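Local structure of acyl-CoA N-acyltransferases (NAT) superfamily protein (Arabidopsis thaliana, 6TH0) at residues 76-81 and 171-176; 93-98 and 120-125. The protein probably transfers the acetyl group of acetyl-CoA to protein N-terminal methionines and to lysines, this chain holding its GNAT acetyltransferase domain. One frame throughout, in Å; residues are numbered along the deposited sequence.

Interaction 1. Residues 76-81 and 171-176; sequences ESEISD and SYLFVY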
ATOM      1  N   GLU A  76      -5.633  -2.514  17.839  1.00 57.58           N
ATOM      2  CA  GLU A  76      -4.198  -2.320  17.975  1.00 62.23           C
ATOM      3  C   GLU A  76      -3.661  -1.276  17.007  1.00 57.00           C
ATOM      4  O   GLU A  76      -2.441  -1.057  16.954  1.00 61.22           O
ATOM      5  CB  GLU A  76      -3.468  -3.658  17.786  1.00 76.06           C
ATOM      6  CG  GLU A  76      -3.931  -4.730  18.763  1.00 88.78           C
ATOM      7  CD  GLU A  76      -3.139  -6.021  18.657  1.00100.02           C
ATOM      8  OE1 GLU A  76      -3.075  -6.759  19.665  1.00107.37           O
ATOM      9  OE2 GLU A  76      -2.576  -6.296  17.574  1.00 99.91           O
ATOM     10  N   SER A  77      -4.535  -0.673  16.199  1.00 50.92           N
ATOM     11  CA  SER A  77      -4.106   0.309  15.215  1.00 53.19           C
ATOM     12  C   SER A  77      -4.094   1.694  15.845  1.00 60.65           C
ATOM     13  O   SER A  77      -4.781   1.958  16.836  1.00 63.74           O
ATOM     14  CB  SER A  77      -5.036   0.311  13.999  1.00 55.08           C
ATOM     15  OG  SER A  77      -6.286   0.888  14.351  1.00 57.60           O
ATOM     16  N   GLU A  78      -3.330   2.598  15.231  1.00 53.76           N
ATOM     17  CA  GLU A  78      -3.294   3.959  15.740  1.00 54.16           C
ATOM     18  C   GLU A  78      -4.564   4.750  15.452  1.00 51.18           C
ATOM     19  O   GLU A  78      -4.709   5.852  15.989  1.00 56.28           O
ATOM     20  CB  GLU A  78      -2.104   4.702  15.143  1.00 59.41           C
ATOM     21  CG  GLU A  78      -2.267   5.000  13.676  1.00 57.38           C
ATOM     22  CD  GLU A  78      -0.960   5.402  13.019  1.00 60.43           C
ATOM     23  OE1 GLU A  78      -0.069   4.533  12.889  1.00 57.93           O
ATOM     24  OE2 GLU A  78      -0.833   6.584  12.628  1.00 57.01           O
ATOM     25  N   ILE A  79      -5.477   4.238  14.631  1.00 55.12           N
ATOM     26  CA  ILE A  79      -6.711   4.956  14.333  1.00 51.41           C
ATOM     27  C   ILE A  79      -7.894   4.334  15.062  1.00 49.06           C
ATOM     28  O   ILE A  79      -9.048   4.624  14.738  1.00 49.23           O
ATOM     29  CB  ILE A  79      -6.983   5.026  12.823  1.00 49.50           C
ATOM     30  CG1 ILE A  79      -7.150   3.623  12.251  1.00 51.81           C
ATOM     31  CG2 ILE A  79      -5.878   5.786  12.114  1.00 49.05           C
ATOM     32  CD1 ILE A  79      -7.497   3.609  10.798  1.00 46.74           C
ATOM     33  N   SER A  80      -7.624   3.510  16.071  1.00 55.96           N
ATOM     34  CA  SER A  80      -8.704   2.932  16.853  1.00 59.00           C
ATOM     35  C   SER A  80      -9.567   4.024  17.471  1.00 60.93           C
ATOM     36  O   SER A  80     -10.761   3.815  17.706  1.00 55.17           O
ATOM     37  CB  SER A  80      -8.140   2.011  17.933  1.00 61.96           C
ATOM     38  OG  SER A  80      -9.181   1.324  18.588  1.00 69.48           O
ATOM     39  N   ASP A  81      -8.974   5.189  17.754  1.00 57.11           N
ATOM     40  CA  ASP A  81      -9.731   6.293  18.329  1.00 63.19           C
ATOM     41  C   ASP A  81     -10.769   6.839  17.360  1.00 62.42           C
ATOM     42  O   ASP A  81     -11.681   7.557  17.785  1.00 67.38           O
ATOM     43  CB  ASP A  81      -8.803   7.431  18.751  1.00 62.31           C
ATOM     44  CG  ASP A  81      -8.022   8.017  17.579  1.00 68.23           C
ATOM     45  OD1 ASP A  81      -7.361   7.260  16.842  1.00 66.76           O
ATOM     46  OD2 ASP A  81      -8.096   9.249  17.377  1.00 71.29           O
ATOM     47  N   SER A 171       4.691  12.740   8.286  1.00 38.63           N
ATOM     48  CA  SER A 171       3.768  11.998   7.443  1.00 37.98           C
ATOM     49  C   SER A 171       2.353  12.520   7.646  1.00 38.09           C
ATOM     50  O   SER A 171       2.054  13.228   8.615  1.00 39.50           O
ATOM     51  CB  SER A 171       3.809  10.492   7.744  1.00 42.15           C
ATOM     52  OG  SER A 171       3.241  10.240   9.022  1.00 44.37           O
ATOM     53  N   TYR A 172       1.495  12.224   6.677  1.00 40.33           N
ATOM     54  CA  TYR A 172       0.056  12.380   6.843  1.00 35.51           C
ATOM     55  C   TYR A 172      -0.585  11.009   6.987  1.00 41.79           C
ATOM     56  O   TYR A 172      -0.280  10.092   6.219  1.00 41.76           O
ATOM     57  CB  TYR A 172      -0.598  13.099   5.663  1.00 34.86           C
ATOM     58  CG  TYR A 172      -0.300  14.560   5.566  1.00 39.16           C
ATOM     59  CD1 TYR A 172      -0.607  15.421   6.605  1.00 36.99           C
ATOM     60  CD2 TYR A 172       0.230  15.099   4.399  1.00 41.06           C
ATOM     61  CE1 TYR A 172      -0.372  16.782   6.503  1.00 38.89           C
ATOM     62  CE2 TYR A 172       0.454  16.465   4.283  1.00 37.71           C
ATOM     63  CZ  TYR A 172       0.175  17.288   5.338  1.00 41.76           C
ATOM     64  OH  TYR A 172       0.421  18.627   5.234  1.00 40.87           O
ATOM     65  N   LEU A 173      -1.477  10.878   7.965  1.00 40.29           N
ATOM     66  CA  LEU A 173      -2.314   9.688   8.091  1.00 39.73           C
ATOM     67  C   LEU A 173      -3.516   9.807   7.155  1.00 37.52           C
ATOM     68  O   LEU A 173      -4.210  10.823   7.175  1.00 44.87           O
ATOM     69  CB  LEU A 173      -2.803   9.548   9.528  1.00 44.88           C
ATOM     70  CG  LEU A 173      -3.952   8.551   9.751  1.00 44.04           C
ATOM     71  CD1 LEU A 173      -3.447   7.134   9.516  1.00 43.26           C
ATOM     72  CD2 LEU A 173      -4.586   8.697  11.143  1.00 54.20           C
ATOM     73  N   PHE A 174      -3.741   8.796   6.305  1.00 37.37           N
ATOM     74  CA  PHE A 174      -4.897   8.771   5.406  1.00 42.60           C
ATOM     75  C   PHE A 174      -5.729   7.544   5.724  1.00 37.91           C
ATOM     76  O   PHE A 174      -5.179   6.480   5.961  1.00 40.98           O
ATOM     77  CB  PHE A 174      -4.518   8.720   3.914  1.00 40.02           C
ATOM     78  CG  PHE A 174      -4.255  10.056   3.286  1.00 38.12           C
ATOM     79  CD1 PHE A 174      -5.264  10.731   2.622  1.00 41.83           C
ATOM     80  CD2 PHE A 174      -2.979  10.612   3.313  1.00 43.16           C
ATOM     81  CE1 PHE A 174      -5.009  11.973   2.013  1.00 44.72           C
ATOM     82  CE2 PHE A 174      -2.724  11.824   2.718  1.00 42.70           C
ATOM     83  CZ  PHE A 174      -3.730  12.501   2.065  1.00 42.32           C
ATOM     84  N   VAL A 175      -7.061   7.691   5.753  1.00 40.16           N
ATOM     85  CA  VAL A 175      -7.945   6.575   6.076  1.00 39.55           C
ATOM     86  C   VAL A 175      -9.080   6.513   5.065  1.00 42.35           C
ATOM     87  O   VAL A 175      -9.536   7.544   4.556  1.00 45.41           O
ATOM     88  CB  VAL A 175      -8.513   6.657   7.513  1.00 44.37           C
ATOM     89  CG1 VAL A 175      -7.391   6.746   8.527  1.00 49.21           C
ATOM     90  CG2 VAL A 175      -9.465   7.835   7.648  1.00 41.60           C
ATOM     91  N   TYR A 176      -9.467   5.294   4.694  1.00 43.85           N
ATOM     92  CA  TYR A 176     -10.706   5.045   3.962  1.00 42.87           C
ATOM     93  C   TYR A 176     -11.524   4.023   4.746  1.00 40.34           C
ATOM     94  O   TYR A 176     -11.203   2.828   4.738  1.00 45.59           O
ATOM     95  CB  TYR A 176     -10.441   4.532   2.548  1.00 46.53           C
ATOM     96  CG  TYR A 176     -11.704   4.360   1.736  1.00 43.91           C
ATOM     97  CD1 TYR A 176     -12.300   5.446   1.110  1.00 52.95           C
ATOM     98  CD2 TYR A 176     -12.297   3.124   1.600  1.00 56.09           C
ATOM     99  CE1 TYR A 176     -13.460   5.297   0.368  1.00 60.78           C
ATOM    100  CE2 TYR A 176     -13.457   2.962   0.861  1.00 61.52           C
ATOM    101  CZ  TYR A 176     -14.031   4.049   0.248  1.00 63.31           C
ATOM    102  OH  TYR A 176     -15.186   3.884  -0.482  1.00 66.72           O
TER
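The carboxylate of Glu78 has the CD1 methyl of Leu173 off one face of its plane. The methyl lies on the OE2 side, 4.1 Å from Glu78 OE2. That oxygen is also hydrogen-bonded to His135 NE2, so the acid is held by strand 129-137 while it skirts the leucine. The rest of the contact is apolar. Ile79 CG2 is pressed against Leu173 CD2 at 3.3 Å, closer than two methyls normally come, and is 3.8 Å from Leu173 CD1. CG1 of Ile79 sits between its backbone N and carbonyl carbon (chi1 62°). This carries Ile79 CD1 to Val175 CG1, 3.9 Å away, as the two side chains pass in opposite directions. With Leu173 cut back to an alanine, a gap is likely to open beside Ile79 CG2, which would lose the methyl pressed against it. A type I turn, Ser77 to Ser80, presents Glu78 and Ile79 to the strand. Phe174 points away from the turn and packs on Ile144 and Tyr147 of helix 141-149. The strand thus has the helix on one side and the turn on the other, a loop-on-sheet packing within the mixed sheet of the GNAT fold.

Interaction 2. Residues 93-98 and 120-125; sequences TLVYIL and VKYSSG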
ATOM      1  N   THR A  93     -10.763  -5.786  11.759  1.00 59.26           N
ATOM      2  CA  THR A  93      -9.424  -5.536  11.252  1.00 52.26           C
ATOM      3  C   THR A  93      -9.398  -4.315  10.346  1.00 49.48           C
ATOM      4  O   THR A  93     -10.425  -3.740   9.989  1.00 53.48           O
ATOM      5  CB  THR A  93      -8.901  -6.739  10.468  1.00 54.96           C
ATOM      6  OG1 THR A  93      -9.871  -7.091   9.468  1.00 55.81           O
ATOM      7  CG2 THR A  93      -8.621  -7.940  11.410  1.00 54.36           C
ATOM      8  N   LEU A  94      -8.184  -3.969   9.967  1.00 49.36           N
ATOM      9  CA  LEU A  94      -7.890  -2.894   9.035  1.00 45.39           C
ATOM     10  C   LEU A  94      -6.802  -3.391   8.101  1.00 49.45           C
ATOM     11  O   LEU A  94      -6.012  -4.262   8.472  1.00 50.51           O
ATOM     12  CB  LEU A  94      -7.419  -1.639   9.761  1.00 45.79           C
ATOM     13  CG  LEU A  94      -8.453  -0.915  10.600  1.00 48.89           C
ATOM     14  CD1 LEU A  94      -7.777   0.023  11.575  1.00 52.04           C
ATOM     15  CD2 LEU A  94      -9.388  -0.152   9.678  1.00 45.78           C
ATOM     16  N   VAL A  95      -6.795  -2.868   6.874  1.00 44.34           N
ATOM     17  CA  VAL A  95      -5.696  -3.084   5.937  1.00 44.27           C
ATOM     18  C   VAL A  95      -4.830  -1.834   5.940  1.00 41.96           C
ATOM     19  O   VAL A  95      -5.346  -0.720   5.788  1.00 41.57           O
ATOM     20  CB  VAL A  95      -6.217  -3.408   4.527  1.00 47.54           C
ATOM     21  CG1 VAL A  95      -5.052  -3.604   3.561  1.00 41.93           C
ATOM     22  CG2 VAL A  95      -7.093  -4.665   4.573  1.00 48.54           C
ATOM     23  N   TYR A  96      -3.523  -2.016   6.147  1.00 40.75           N
ATOM     24  CA  TYR A  96      -2.550  -0.926   6.178  1.00 42.82           C
ATOM     25  C   TYR A  96      -1.662  -1.007   4.940  1.00 43.19           C
ATOM     26  O   TYR A  96      -0.873  -1.943   4.803  1.00 44.71           O
ATOM     27  CB  TYR A  96      -1.700  -1.010   7.453  1.00 45.41           C
ATOM     28  CG  TYR A  96      -0.682   0.103   7.611  1.00 45.01           C
ATOM     29  CD1 TYR A  96      -1.075   1.384   8.002  1.00 40.68           C
ATOM     30  CD2 TYR A  96       0.674  -0.132   7.388  1.00 46.79           C
ATOM     31  CE1 TYR A  96      -0.155   2.409   8.147  1.00 44.34           C
ATOM     32  CE2 TYR A  96       1.606   0.885   7.524  1.00 48.65           C
ATOM     33  CZ  TYR A  96       1.194   2.148   7.903  1.00 43.57           C
ATOM     34  OH  TYR A  96       2.133   3.146   8.047  1.00 49.50           O
ATOM     35  N   ILE A  97      -1.748  -0.006   4.063  1.00 37.80           N
ATOM     36  CA  ILE A  97      -0.860  -0.005   2.903  1.00 34.39           C
ATOM     37  C   ILE A  97       0.531   0.386   3.362  1.00 40.02           C
ATOM     38  O   ILE A  97       0.718   1.416   4.032  1.00 42.10           O
ATOM     39  CB  ILE A  97      -1.371   0.947   1.812  1.00 36.36           C
ATOM     40  CG1 ILE A  97      -2.631   0.383   1.154  1.00 39.29           C
ATOM     41  CG2 ILE A  97      -0.238   1.200   0.768  1.00 37.86           C
ATOM     42  CD1 ILE A  97      -3.391   1.399   0.334  1.00 39.32           C
ATOM     43  N   LEU A  98       1.508  -0.458   3.032  1.00 38.34           N
ATOM     44  CA  LEU A  98       2.905  -0.271   3.390  1.00 35.17           C
ATOM     45  C   LEU A  98       3.647   0.469   2.274  1.00 39.02           C
ATOM     46  O   LEU A  98       4.237   1.526   2.504  1.00 41.83           O
ATOM     47  CB  LEU A  98       3.574  -1.618   3.616  1.00 32.85           C
ATOM     48  CG  LEU A  98       3.039  -2.457   4.798  1.00 41.24           C
ATOM     49  CD1 LEU A  98       3.345  -3.914   4.565  1.00 44.45           C
ATOM     50  CD2 LEU A  98       3.744  -1.988   6.049  1.00 44.69           C
ATOM     51  N   VAL A 120      -8.534  -1.686  -1.678  1.00 48.44           N
ATOM     52  CA  VAL A 120      -9.858  -1.352  -1.152  1.00 48.14           C
ATOM     53  C   VAL A 120     -10.850  -2.462  -1.462  1.00 51.64           C
ATOM     54  O   VAL A 120     -11.644  -2.866  -0.604  1.00 50.92           O
ATOM     55  CB  VAL A 120     -10.327  -0.001  -1.729  1.00 44.49           C
ATOM     56  CG1 VAL A 120     -11.759   0.310  -1.276  1.00 48.72           C
ATOM     57  CG2 VAL A 120      -9.356   1.102  -1.359  1.00 44.82           C
ATOM     58  N   LYS A 121     -10.820  -2.975  -2.691  1.00 55.17           N
ATOM     59  CA  LYS A 121     -11.695  -4.084  -3.057  1.00 59.30           C
ATOM     60  C   LYS A 121     -11.406  -5.317  -2.212  1.00 56.89           C
ATOM     61  O   LYS A 121     -12.321  -6.068  -1.859  1.00 65.90           O
ATOM     62  CB  LYS A 121     -11.530  -4.369  -4.550  1.00 69.42           C
ATOM     63  CG  LYS A 121     -12.397  -3.467  -5.428  1.00 73.31           C
ATOM     64  CD  LYS A 121     -12.072  -3.547  -6.921  1.00 77.64           C
ATOM     65  CE  LYS A 121     -11.894  -4.950  -7.458  1.00 80.98           C
ATOM     66  NZ  LYS A 121     -11.038  -4.890  -8.690  1.00 76.55           N
ATOM     67  N   TYR A 122     -10.134  -5.542  -1.878  1.00 60.20           N
ATOM     68  CA  TYR A 122      -9.781  -6.647  -0.995  1.00 58.29           C
ATOM     69  C   TYR A 122     -10.361  -6.439   0.398  1.00 50.59           C
ATOM     70  O   TYR A 122     -10.987  -7.343   0.961  1.00 61.11           O
ATOM     71  CB  TYR A 122      -8.260  -6.815  -0.928  1.00 53.25           C
ATOM     72  CG  TYR A 122      -7.836  -7.930   0.008  1.00 56.43           C
ATOM     73  CD1 TYR A 122      -7.911  -9.258  -0.395  1.00 58.39           C
ATOM     74  CD2 TYR A 122      -7.379  -7.662   1.295  1.00 57.01           C
ATOM     75  CE1 TYR A 122      -7.540 -10.291   0.450  1.00 65.09           C
ATOM     76  CE2 TYR A 122      -7.003  -8.698   2.151  1.00 60.84           C
ATOM     77  CZ  TYR A 122      -7.087 -10.002   1.718  1.00 62.75           C
ATOM     78  OH  TYR A 122      -6.714 -11.032   2.546  1.00 72.02           O
ATOM     79  N   SER A 123     -10.165  -5.247   0.968  1.00 53.17           N
ATOM     80  CA  SER A 123     -10.617  -4.982   2.332  1.00 53.22           C
ATOM     81  C   SER A 123     -12.130  -5.085   2.457  1.00 60.62           C
ATOM     82  O   SER A 123     -12.645  -5.438   3.524  1.00 63.26           O
ATOM     83  CB  SER A 123     -10.152  -3.603   2.792  1.00 64.78           C
ATOM     84  OG  SER A 123     -10.938  -2.582   2.200  1.00 72.46           O
ATOM     85  N   SER A 124     -12.856  -4.775   1.386  1.00 56.81           N
ATOM     86  CA  SER A 124     -14.309  -4.825   1.455  1.00 58.24           C
ATOM     87  C   SER A 124     -14.839  -6.251   1.446  1.00 66.91           C
ATOM     88  O   SER A 124     -16.033  -6.446   1.690  1.00 70.15           O
ATOM     89  CB  SER A 124     -14.918  -4.009   0.308  1.00 63.84           C
ATOM     90  OG  SER A 124     -14.576  -4.550  -0.957  1.00 75.31           O
ATOM     91  N   GLY A 125     -13.987  -7.248   1.194  1.00 59.94           N
ATOM     92  CA  GLY A 125     -14.418  -8.634   1.143  1.00 66.51           C
ATOM     93  C   GLY A 125     -14.211  -9.388   2.447  1.00 68.53           C
ATOM     94  O   GLY A 125     -14.763 -10.480   2.638  1.00 73.68           O
TER
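This is a small, buried helix-on-sheet contact, where Val95 of strand 93-102 meets Ser123 and Tyr122 in the last part of helix 111-123. It buries 95 Å² and depends on one methyl. Val95 CG2 comes within 3.7 Å of Ser123 CB and 4.2 Å of Ser123 CA, so it rests on the root of the serine and not on its hydroxyl. The same methyl approaches the Tyr122 ring at its edge, near the ring plane, and is 4.5 Å from Tyr122 CD2. In Val95, CG1 lies anti to the backbone N, while CG2 stands beside that N and does the touching. The valine is also packed by Val119 of the same helix, by Ala69 and Ile71 of strand 63-73 and by Cys129 of strand 129-137.

Strand 93-102, helix 111-123 and strand 129-137 form a beta-alpha-beta crossover, the central unit of the GNAT fold. Its two strands run parallel and are neighbours in the sheet. Acetyl-CoA binds at the other end of the unit, where Leu100, Val102, Gly110 and Ala112 contribute to the site. The side chain of Val95 is about 14 Å from the bound acetyl-CoA.

The serine hydroxyl turns back into its own helix. With chi1 at 76°, Ser123 OG donates to Val120 O at 2.9 Å, tilted 23° from the carbonyl plane. Ser124 N donates to Val120 O as well, from the same face. Two bonds therefore grip this carbonyl oxygen. One residue on, Ser124 OG donates to Lys121 O from above its carbonyl plane. Trp48 of strand 45-52 meets the Tyr122 ring with the planes at about 65°.

How the interactions relate
Both contacts pack on the same mixed sheet, with centres 13 Å apart. Interaction 2 is nested along the chain inside the loop closed by interaction 1. The order is 76-81, 93-98, 120-125, then 171-176. Strand 129-137 lies between strands 93-102 and 167-177 in the sheet. The contacts also touch directly. Leu94 CD1 is 3.7 Å from Ile79 CD1, so the 76-81 loop packs on strand 93-102 as well as on strand 167-177. On the helix side, Tyr176 CE2 is 3.8 Å from Val120 CG1. Leu94 points away from helix 111-123. Loop and helix therefore pack on different faces of strand 93-102, linking the acetyl-CoA-binding crossover to the C-terminal part of the sheet.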